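Side-chain contacts in 3-hydroxyacyl-thioester dehydratase X (Mycobacterium tuberculosis, PDB 4OOB), which catalyses the reversible hydration of trans-2-enoyl-CoA to (3R)-3-hydroxyacyl-CoA, accepting a broad range of chain lengths with a preference for C8 to C12: residues 172-177 with 182-187; 195-200 with 216-221; 46-51 with 107-112. All blocks are in the same frame, centred on the assembly; numbering follows the deposited sequence.

Interaction 1 (172-177 with 182-187); sequences NPIHTN and KLFGFP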
loop_
_atom_site.group_PDB
_atom_site.type_symbol
_atom_site.label_atom_id
_atom_site.label_comp_id
_atom_site.label_asym_id
_atom_site.label_seq_id
_atom_site.Cartn_x
_atom_site.Cartn_y
_atom_site.Cartn_z
ATOM N N ASN A 172 -5.241 9.923 6.058
ATOM C CA ASN A 172 -5.127 9.563 7.485
ATOM C C ASN A 172 -3.999 10.402 8.070
ATOM O O ASN A 172 -2.824 10.277 7.654
ATOM C CB ASN A 172 -4.901 8.048 7.602
ATOM C CG ASN A 172 -4.534 7.573 8.989
ATOM O OD1 ASN A 172 -4.610 8.283 9.926
ATOM N ND2 ASN A 172 -4.108 6.322 9.086
ATOM N N PRO A 173 -4.362 11.329 8.991
ATOM C CA PRO A 173 -3.430 12.347 9.512
ATOM C C PRO A 173 -2.275 11.861 10.385
ATOM O O PRO A 173 -1.481 12.715 10.875
ATOM C CB PRO A 173 -4.333 13.269 10.321
ATOM C CG PRO A 173 -5.507 12.458 10.707
ATOM C CD PRO A 173 -5.656 11.360 9.699
ATOM N N ILE A 174 -2.179 10.553 10.651
ATOM C CA ILE A 174 -0.964 10.053 11.331
ATOM C C ILE A 174 0.260 10.129 10.411
ATOM O O ILE A 174 1.359 10.022 10.882
ATOM C CB ILE A 174 -1.056 8.612 11.821
ATOM C CG1 ILE A 174 -1.112 7.677 10.581
ATOM C CG2 ILE A 174 -2.253 8.392 12.754
ATOM C CD1 ILE A 174 -1.299 6.228 10.918
ATOM N N HIS A 175 0.073 10.282 9.108
ATOM C CA HIS A 175 1.194 10.501 8.147
ATOM C C HIS A 175 1.588 11.961 7.960
ATOM O O HIS A 175 2.640 12.229 7.411
ATOM C CB HIS A 175 0.803 9.946 6.786
ATOM C CG HIS A 175 0.295 8.563 6.865
ATOM N ND1 HIS A 175 -0.990 8.216 6.494
ATOM C CD2 HIS A 175 0.865 7.446 7.355
ATOM C CE1 HIS A 175 -1.170 6.935 6.718
ATOM N NE2 HIS A 175 -0.061 6.450 7.241
ATOM N N THR A 176 0.755 12.909 8.427
ATOM C CA THR A 176 0.987 14.350 8.174
ATOM C C THR A 176 0.957 15.277 9.404
ATOM O O THR A 176 1.574 16.337 9.367
ATOM C CB THR A 176 -0.000 14.891 7.121
ATOM O OG1 THR A 176 -1.321 14.796 7.629
ATOM C CG2 THR A 176 0.067 14.042 5.871
ATOM N N ASN A 177 0.277 14.893 10.478
ATOM C CA ASN A 177 0.197 15.724 11.665
ATOM C C ASN A 177 0.705 15.004 12.902
ATOM O O ASN A 177 0.127 14.003 13.309
ATOM C CB ASN A 177 -1.237 16.191 11.878
ATOM C CG ASN A 177 -1.358 17.241 12.966
ATOM O OD1 ASN A 177 -0.552 17.336 13.877
ATOM N ND2 ASN A 177 -2.364 18.009 12.879
ATOM N N LYS A 182 0.873 10.870 17.397
ATOM C CA LYS A 182 1.144 10.646 18.800
ATOM C C LYS A 182 -0.073 10.044 19.514
ATOM O O LYS A 182 0.079 9.160 20.314
ATOM C CB LYS A 182 1.548 11.948 19.470
ATOM C CG LYS A 182 2.274 11.734 20.770
ATOM C CD LYS A 182 3.781 11.794 20.569
ATOM C CE LYS A 182 4.513 10.747 21.409
ATOM N NZ LYS A 182 4.184 10.939 22.845
ATOM N N LEU A 183 -1.274 10.501 19.189
ATOM C CA LEU A 183 -2.512 9.955 19.747
ATOM C C LEU A 183 -2.684 8.472 19.464
ATOM O O LEU A 183 -3.428 7.805 20.152
ATOM C CB LEU A 183 -3.713 10.680 19.134
ATOM C CG LEU A 183 -4.292 11.861 19.880
ATOM C CD1 LEU A 183 -3.200 12.726 20.454
ATOM C CD2 LEU A 183 -5.243 12.662 19.010
ATOM N N PHE A 184 -2.032 7.976 18.408
ATOM C CA PHE A 184 -2.146 6.594 18.027
ATOM C C PHE A 184 -0.860 5.788 18.192
ATOM O O PHE A 184 -0.697 4.738 17.578
ATOM C CB PHE A 184 -2.794 6.469 16.631
ATOM C CG PHE A 184 -4.293 6.724 16.673
ATOM C CD1 PHE A 184 -5.167 5.717 17.105
ATOM C CD2 PHE A 184 -4.810 7.992 16.422
ATOM C CE1 PHE A 184 -6.518 5.945 17.194
ATOM C CE2 PHE A 184 -6.177 8.229 16.515
ATOM C CZ PHE A 184 -7.038 7.206 16.888
ATOM N N GLY A 185 0.018 6.275 19.062
ATOM C CA GLY A 185 1.164 5.492 19.536
ATOM C C GLY A 185 2.452 5.711 18.773
ATOM O O GLY A 185 3.375 4.977 18.966
ATOM N N PHE A 186 2.528 6.706 17.886
ATOM C CA PHE A 186 3.717 6.887 17.078
ATOM C C PHE A 186 4.444 8.124 17.481
ATOM O O PHE A 186 3.819 9.155 17.611
ATOM C CB PHE A 186 3.328 7.045 15.621
ATOM C CG PHE A 186 2.679 5.818 15.052
ATOM C CD1 PHE A 186 3.423 4.672 14.857
ATOM C CD2 PHE A 186 1.317 5.794 14.777
ATOM C CE1 PHE A 186 2.829 3.536 14.344
ATOM C CE2 PHE A 186 0.731 4.680 14.266
ATOM C CZ PHE A 186 1.477 3.533 14.053
ATOM N N PRO A 187 5.780 8.058 17.573
ATOM C CA PRO A 187 6.516 9.238 18.055
ATOM C C PRO A 187 6.704 10.337 17.045
ATOM O O PRO A 187 7.061 11.425 17.432
ATOM C CB PRO A 187 7.872 8.663 18.475
ATOM C CG PRO A 187 8.036 7.434 17.617
ATOM C CD PRO A 187 6.644 6.860 17.484
#

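Interaction 2 (195-200 with 216-221); sequences FTAAAV and VRFAKP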
loop_
_atom_site.group_PDB
_atom_site.type_symbol
_atom_site.label_atom_id
_atom_site.label_comp_id
_atom_site.label_asym_id
_atom_site.label_seq_id
_atom_site.Cartn_x
_atom_site.Cartn_y
_atom_site.Cartn_z
ATOM N N PHE A 195 2.830 4.032 0.083
ATOM C CA PHE A 195 3.884 4.862 -0.506
ATOM C C PHE A 195 5.100 4.003 -0.747
ATOM O O PHE A 195 5.655 3.957 -1.832
ATOM C CB PHE A 195 4.318 6.040 0.348
ATOM C CG PHE A 195 5.524 6.740 -0.235
ATOM C CD1 PHE A 195 5.382 7.628 -1.301
ATOM C CD2 PHE A 195 6.813 6.417 0.195
ATOM C CE1 PHE A 195 6.515 8.239 -1.909
ATOM C CE2 PHE A 195 7.940 7.016 -0.398
ATOM C CZ PHE A 195 7.783 7.949 -1.439
ATOM N N THR A 196 5.511 3.333 0.306
ATOM C CA THR A 196 6.720 2.556 0.306
ATOM C C THR A 196 6.537 1.350 -0.633
ATOM O O THR A 196 7.454 1.002 -1.371
ATOM C CB THR A 196 7.095 2.255 1.775
ATOM O OG1 THR A 196 8.459 2.629 2.028
ATOM C CG2 THR A 196 6.918 0.926 2.139
ATOM N N ALA A 197 5.334 0.765 -0.686
ATOM C CA ALA A 197 5.137 -0.396 -1.555
ATOM C C ALA A 197 5.290 0.007 -2.992
ATOM O O ALA A 197 5.717 -0.807 -3.800
ATOM C CB ALA A 197 3.797 -1.035 -1.358
ATOM N N ALA A 198 4.912 1.248 -3.312
ATOM C CA ALA A 198 5.048 1.715 -4.651
ATOM C C ALA A 198 6.511 2.088 -4.881
ATOM O O ALA A 198 7.091 1.619 -5.851
ATOM C CB ALA A 198 4.156 2.898 -4.912
ATOM N N ALA A 199 7.101 2.893 -3.981
ATOM C CA ALA A 199 8.479 3.434 -4.180
ATOM C C ALA A 199 9.555 2.348 -4.445
ATOM O O ALA A 199 10.459 2.543 -5.241
ATOM C CB ALA A 199 8.861 4.276 -2.993
ATOM N N VAL A 200 9.416 1.176 -3.819
ATOM C CA VAL A 200 10.398 0.060 -4.004
ATOM C C VAL A 200 10.416 -0.572 -5.413
ATOM O O VAL A 200 11.344 -1.308 -5.762
ATOM C CB VAL A 200 10.223 -1.053 -2.951
ATOM C CG1 VAL A 200 10.485 -0.500 -1.563
ATOM C CG2 VAL A 200 8.877 -1.732 -3.067
ATOM N N VAL A 216 3.117 -7.964 -0.193
ATOM C CA VAL A 216 3.847 -7.136 0.701
ATOM C C VAL A 216 3.392 -7.432 2.116
ATOM O O VAL A 216 2.204 -7.477 2.433
ATOM C CB VAL A 216 3.601 -5.633 0.403
ATOM C CG1 VAL A 216 4.318 -4.762 1.421
ATOM C CG2 VAL A 216 4.098 -5.282 -0.989
ATOM N N ARG A 217 4.372 -7.576 2.967
ATOM C CA ARG A 217 4.172 -7.684 4.403
ATOM C C ARG A 217 4.789 -6.433 5.061
ATOM O O ARG A 217 5.990 -6.188 4.887
ATOM C CB ARG A 217 4.895 -8.961 4.864
ATOM C CG ARG A 217 4.197 -9.789 5.916
ATOM C CD ARG A 217 4.041 -9.029 7.244
ATOM N NE ARG A 217 2.760 -9.379 7.884
ATOM C CZ ARG A 217 2.183 -8.721 8.887
ATOM N NH1 ARG A 217 2.753 -7.649 9.423
ATOM N NH2 ARG A 217 1.015 -9.151 9.341
ATOM N N PHE A 218 4.015 -5.660 5.824
ATOM C CA PHE A 218 4.572 -4.465 6.532
ATOM C C PHE A 218 4.945 -4.731 8.007
ATOM O O PHE A 218 4.225 -5.394 8.716
ATOM C CB PHE A 218 3.602 -3.291 6.494
ATOM C CG PHE A 218 3.286 -2.797 5.111
ATOM C CD1 PHE A 218 4.197 -2.024 4.420
ATOM C CD2 PHE A 218 2.085 -3.075 4.536
ATOM C CE1 PHE A 218 3.923 -1.529 3.181
ATOM C CE2 PHE A 218 1.769 -2.606 3.275
ATOM C CZ PHE A 218 2.682 -1.806 2.598
ATOM N N ALA A 219 6.069 -4.208 8.465
ATOM C CA ALA A 219 6.534 -4.489 9.827
ATOM C C ALA A 219 6.810 -3.179 10.544
ATOM O O ALA A 219 5.878 -2.534 10.947
ATOM C CB ALA A 219 7.731 -5.430 9.814
ATOM N N LYS A 220 8.051 -2.754 10.664
ATOM C CA LYS A 220 8.360 -1.519 11.450
ATOM C C LYS A 220 7.869 -0.308 10.679
ATOM O O LYS A 220 8.155 -0.213 9.480
ATOM C CB LYS A 220 9.867 -1.320 11.672
ATOM C CG LYS A 220 10.550 -2.471 12.426
ATOM C CD LYS A 220 10.389 -2.389 13.940
ATOM C CE LYS A 220 11.677 -1.916 14.620
ATOM N NZ LYS A 220 11.458 -1.624 16.076
ATOM N N PRO A 221 7.138 0.589 11.351
ATOM C CA PRO A 221 6.632 1.805 10.757
ATOM C C PRO A 221 7.766 2.675 10.251
ATOM O O PRO A 221 8.864 2.602 10.751
ATOM C CB PRO A 221 5.860 2.467 11.906
ATOM C CG PRO A 221 6.493 1.926 13.158
ATOM C CD PRO A 221 6.763 0.493 12.783
#

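Interaction 3 (46-51 with 107-112); sequences ALTFPS and LVTNVS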
loop_
_atom_site.group_PDB
_atom_site.type_symbol
_atom_site.label_atom_id
_atom_site.label_comp_id
_atom_site.label_asym_id
_atom_site.label_seq_id
_atom_site.Cartn_x
_atom_site.Cartn_y
_atom_site.Cartn_z
ATOM N N ALA A 46 -4.653 3.471 -5.000
ATOM C CA ALA A 46 -5.110 4.868 -4.786
ATOM C C ALA A 46 -6.465 5.123 -5.444
ATOM O O ALA A 46 -7.384 5.708 -4.867
ATOM C CB ALA A 46 -4.079 5.859 -5.273
ATOM N N LEU A 47 -6.618 4.632 -6.652
ATOM C CA LEU A 47 -7.826 4.896 -7.403
ATOM C C LEU A 47 -9.102 4.398 -6.694
ATOM O O LEU A 47 -10.159 5.048 -6.755
ATOM C CB LEU A 47 -7.699 4.202 -8.757
ATOM C CG LEU A 47 -8.840 4.323 -9.780
ATOM C CD1 LEU A 47 -8.936 5.730 -10.356
ATOM C CD2 LEU A 47 -8.612 3.290 -10.874
ATOM N N THR A 48 -9.009 3.204 -6.105
ATOM C CA THR A 48 -10.159 2.527 -5.495
ATOM C C THR A 48 -10.355 2.884 -4.043
ATOM O O THR A 48 -11.413 2.630 -3.500
ATOM C CB THR A 48 -10.083 0.975 -5.644
ATOM O OG1 THR A 48 -8.946 0.453 -4.968
ATOM C CG2 THR A 48 -10.022 0.529 -7.127
ATOM N N PHE A 49 -9.373 3.508 -3.401
ATOM C CA PHE A 49 -9.394 3.592 -1.934
ATOM C C PHE A 49 -10.554 4.378 -1.349
ATOM O O PHE A 49 -11.134 4.030 -0.313
ATOM C CB PHE A 49 -8.110 4.194 -1.394
ATOM C CG PHE A 49 -7.903 3.925 0.082
ATOM C CD1 PHE A 49 -7.870 2.631 0.558
ATOM C CD2 PHE A 49 -7.786 4.954 0.980
ATOM C CE1 PHE A 49 -7.678 2.369 1.915
ATOM C CE2 PHE A 49 -7.613 4.712 2.322
ATOM C CZ PHE A 49 -7.551 3.426 2.795
ATOM N N PRO A 50 -10.895 5.468 -2.000
ATOM C CA PRO A 50 -12.076 6.131 -1.498
ATOM C C PRO A 50 -13.353 5.261 -1.620
ATOM O O PRO A 50 -14.202 5.369 -0.737
ATOM C CB PRO A 50 -12.133 7.407 -2.349
ATOM C CG PRO A 50 -10.666 7.635 -2.753
ATOM C CD PRO A 50 -10.281 6.218 -3.109
ATOM N N SER A 51 -13.469 4.390 -2.630
ATOM C CA SER A 51 -14.581 3.415 -2.689
ATOM C C SER A 51 -14.472 2.338 -1.600
ATOM O O SER A 51 -15.472 1.908 -1.023
ATOM C CB SER A 51 -14.664 2.736 -4.062
ATOM O OG SER A 51 -14.682 3.723 -5.095
ATOM N N LEU A 107 -9.906 -6.219 3.086
ATOM C CA LEU A 107 -10.678 -5.410 2.105
ATOM C C LEU A 107 -10.310 -5.884 0.724
ATOM O O LEU A 107 -9.171 -5.771 0.333
ATOM C CB LEU A 107 -10.322 -3.948 2.254
ATOM C CG LEU A 107 -11.045 -3.097 3.307
ATOM C CD1 LEU A 107 -11.913 -3.888 4.226
ATOM C CD2 LEU A 107 -10.093 -2.227 4.103
ATOM N N VAL A 108 -11.270 -6.494 0.028
ATOM C CA VAL A 108 -10.971 -7.302 -1.152
ATOM C C VAL A 108 -11.576 -6.511 -2.303
ATOM O O VAL A 108 -12.779 -6.209 -2.295
ATOM C CB VAL A 108 -11.576 -8.714 -0.977
ATOM C CG1 VAL A 108 -11.370 -9.595 -2.185
ATOM C CG2 VAL A 108 -10.990 -9.396 0.269
ATOM N N THR A 109 -10.727 -6.105 -3.242
ATOM C CA THR A 109 -11.144 -5.262 -4.343
ATOM C C THR A 109 -10.896 -5.938 -5.713
ATOM O O THR A 109 -9.807 -6.501 -5.982
ATOM C CB THR A 109 -10.448 -3.889 -4.265
ATOM O OG1 THR A 109 -10.841 -3.250 -3.064
ATOM C CG2 THR A 109 -10.859 -2.970 -5.366
ATOM N N ASN A 110 -11.936 -5.858 -6.545
ATOM C CA ASN A 110 -11.941 -6.342 -7.923
ATOM C C ASN A 110 -12.144 -5.147 -8.860
ATOM O O ASN A 110 -13.200 -4.473 -8.822
ATOM C CB ASN A 110 -13.067 -7.376 -8.142
ATOM C CG ASN A 110 -12.699 -8.769 -7.613
ATOM O OD1 ASN A 110 -12.063 -9.542 -8.312
ATOM N ND2 ASN A 110 -13.065 -9.073 -6.357
ATOM N N VAL A 111 -11.130 -4.915 -9.700
ATOM C CA VAL A 111 -11.128 -3.848 -10.686
ATOM C C VAL A 111 -11.242 -4.442 -12.097
ATOM O O VAL A 111 -10.371 -5.189 -12.554
ATOM C CB VAL A 111 -9.845 -3.011 -10.552
ATOM C CG1 VAL A 111 -9.695 -2.005 -11.703
ATOM C CG2 VAL A 111 -9.821 -2.301 -9.209
ATOM N N SER A 112 -12.339 -4.114 -12.776
ATOM C CA SER A 112 -12.646 -4.696 -14.082
ATOM C C SER A 112 -12.542 -3.683 -15.203
ATOM O O SER A 112 -12.793 -2.485 -15.008
ATOM C CB SER A 112 -14.053 -5.251 -14.097
ATOM O OG SER A 112 -14.089 -6.363 -13.239
#

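Interaction 1 (172-177 with 182-187)
Ile-174 meets Phe-184 and Phe-186 with different branches of its side chain. With chi1 at 68°, CG1 lies between the backbone N and the carbonyl carbon and CG2 beside the N; the extended second torsion then sends CD1 on toward Phe-186. CD1 stops 4.2 Å from Phe-186 CE2, approaching the ring obliquely. The shorter branch, CG2, comes within 4.4 Å of Phe-184 CB and so touches the root of that side chain. Both phenylalanines hold CG anti to their carbonyl carbons, with chi1 of -75° and -64°, and both also touch Gln-128 on strand 116-128.

On its other side Ile-174 covers the neighbouring histidine: its CG1 sits 3.7 Å above the plane of the His-175 ring, over the centre, while the same imidazole stacks on His-192. Asn-172 opens the type I turn that carries Ile-174. Its OD1 takes a weak but nearly straight bond, 3.4 Å, from Ile-174 N, making an Asx turn, and a further weak one from Gly-67 N.

Gly-185 is the C-prime residue of the Schellman motif ending helix 178-183, which Asn-177 caps at its start. The sequence Asp-170 to His-175 fits the hydratase 2 signature of (R)-specific enoyl-CoA hydratases, so the two phenylalanines pack against a loop that in such relatives carries catalytic residues.

Interaction 2 (195-200 with 216-221)
Thr-196 and Phe-218 run past one another in opposite senses, and the threonine methyl comes up to the edge of the ring. Thr-196 CG2 lies near the ring plane, 4.0 Å from Phe-218 CE1. Ala-197, one residue further along the helix, reaches the ring by another route: its CB stands 4.2 Å from Phe-218 CZ, oblique to the ring. Two consecutive helix residues thus hold the far end of the phenyl group. Phe-218 gets there through its length, because its CB does not point straight at the helix; with CG anti to the carbonyl carbon (chi1 -62°) the ring extends toward it.

Val-216, two residues earlier on the strand and on the same side, completes the group. Its first torsion, 176°, spreads the two methyls to separate tasks. CG1 leans over one face of the Phe-218 ring, 3.5 Å above the plane and displaced toward the rim, while CG2 packs against Ala-197 CB at 4.3 Å. The small alanine therefore faces both strand side chains. No hydrogen bond links the two segments, and all four touching residues are buried. The axes of 195-199 and 216-218 stay 10.3 Å apart at their closest, with N-to-C directions 138° apart.

Arg-217 takes the alternate side of the strand and makes a salt bridge through NE with Glu-72. The helix is also tied to the strand by Tyr-214, whose hydroxyl bonds to Ala-197 O. Strand 212-218 runs between 69-77 and 251-259: Phe-218 meets His-70 on one and Leu-253 on the other, and helix 193-199 packs onward over 238-244 and 152-156, with Thr-196 against Leu-243 and Ile-156.

Interaction 3 (46-51 with 107-112)
Thr-48 packs against Thr-109 and Val-111, bringing helix 43-57 onto strand 102-113 in the hotdog manner, with a helix lying against a curved antiparallel sheet. The two strand residues alternate with Asn-110 and so present their side chains on the same side, toward the helix.

Across the segments the contact is van der Waals, mostly methyl against methyl, with no hydrogen bond. Thr-48 and Thr-109 reach toward each other tip to tip: Thr-109 CG2, which is anti to its own backbone N, lies 4.0 Å from Thr-48 CG2 and about as far from CB of the same residue. Toward Val-111 the approach is slantwise. Here Thr-48 CG2 and Val-111 CG2 come to 3.5 Å, a close fit for two methyls. A torsion chi1 of 63° places this threonine methyl beside the helix backbone N and anti to the carbonyl carbon, from where it serves both strand residues. Around them, Val-52 of the same helix touches Thr-109 and Leu-107, and Val-91 of strand 86-99 also meets Thr-109.

Hydrogen bonds stay within each element or run along the sheet. Thr-109 pairs through its backbone with Gln-121, and Asn-110, on the far side, bonds through OD1 to His-120. The helix is kinked at Pro-50 and Ser-51: the proline has no N-H, and Ser-51 N makes only a weak bond three residues back, to Thr-48 O. Thr-48 OG1 is bonded back to Pro-44 O, one turn earlier, while its nearest atom on the strand is the methyl Thr-109 CG2, 3.9 Å away.

In the fold
From the N terminus, interaction 3 closes first, joining helix 43-57 to strand 102-113 across 55 intervening residues. Interaction 1 follows, closing the short excursion through helix 178-183, and interaction 2 then closes the 15-residue connection from helix 193-199 to strand 212-218. The three are in series; none encloses or crosses another. Interactions 2 and 3 set different helices on the same ten-stranded sheet, as in a double hotdog fold, with centres about 18 Å apart. Interaction 1 holds the loop and helix leading into helix 193-199, and it touches interaction 2 directly, Phe-186 CE1 lying 4.0 Å from Pro-221 CB. Interaction 3 touches neither.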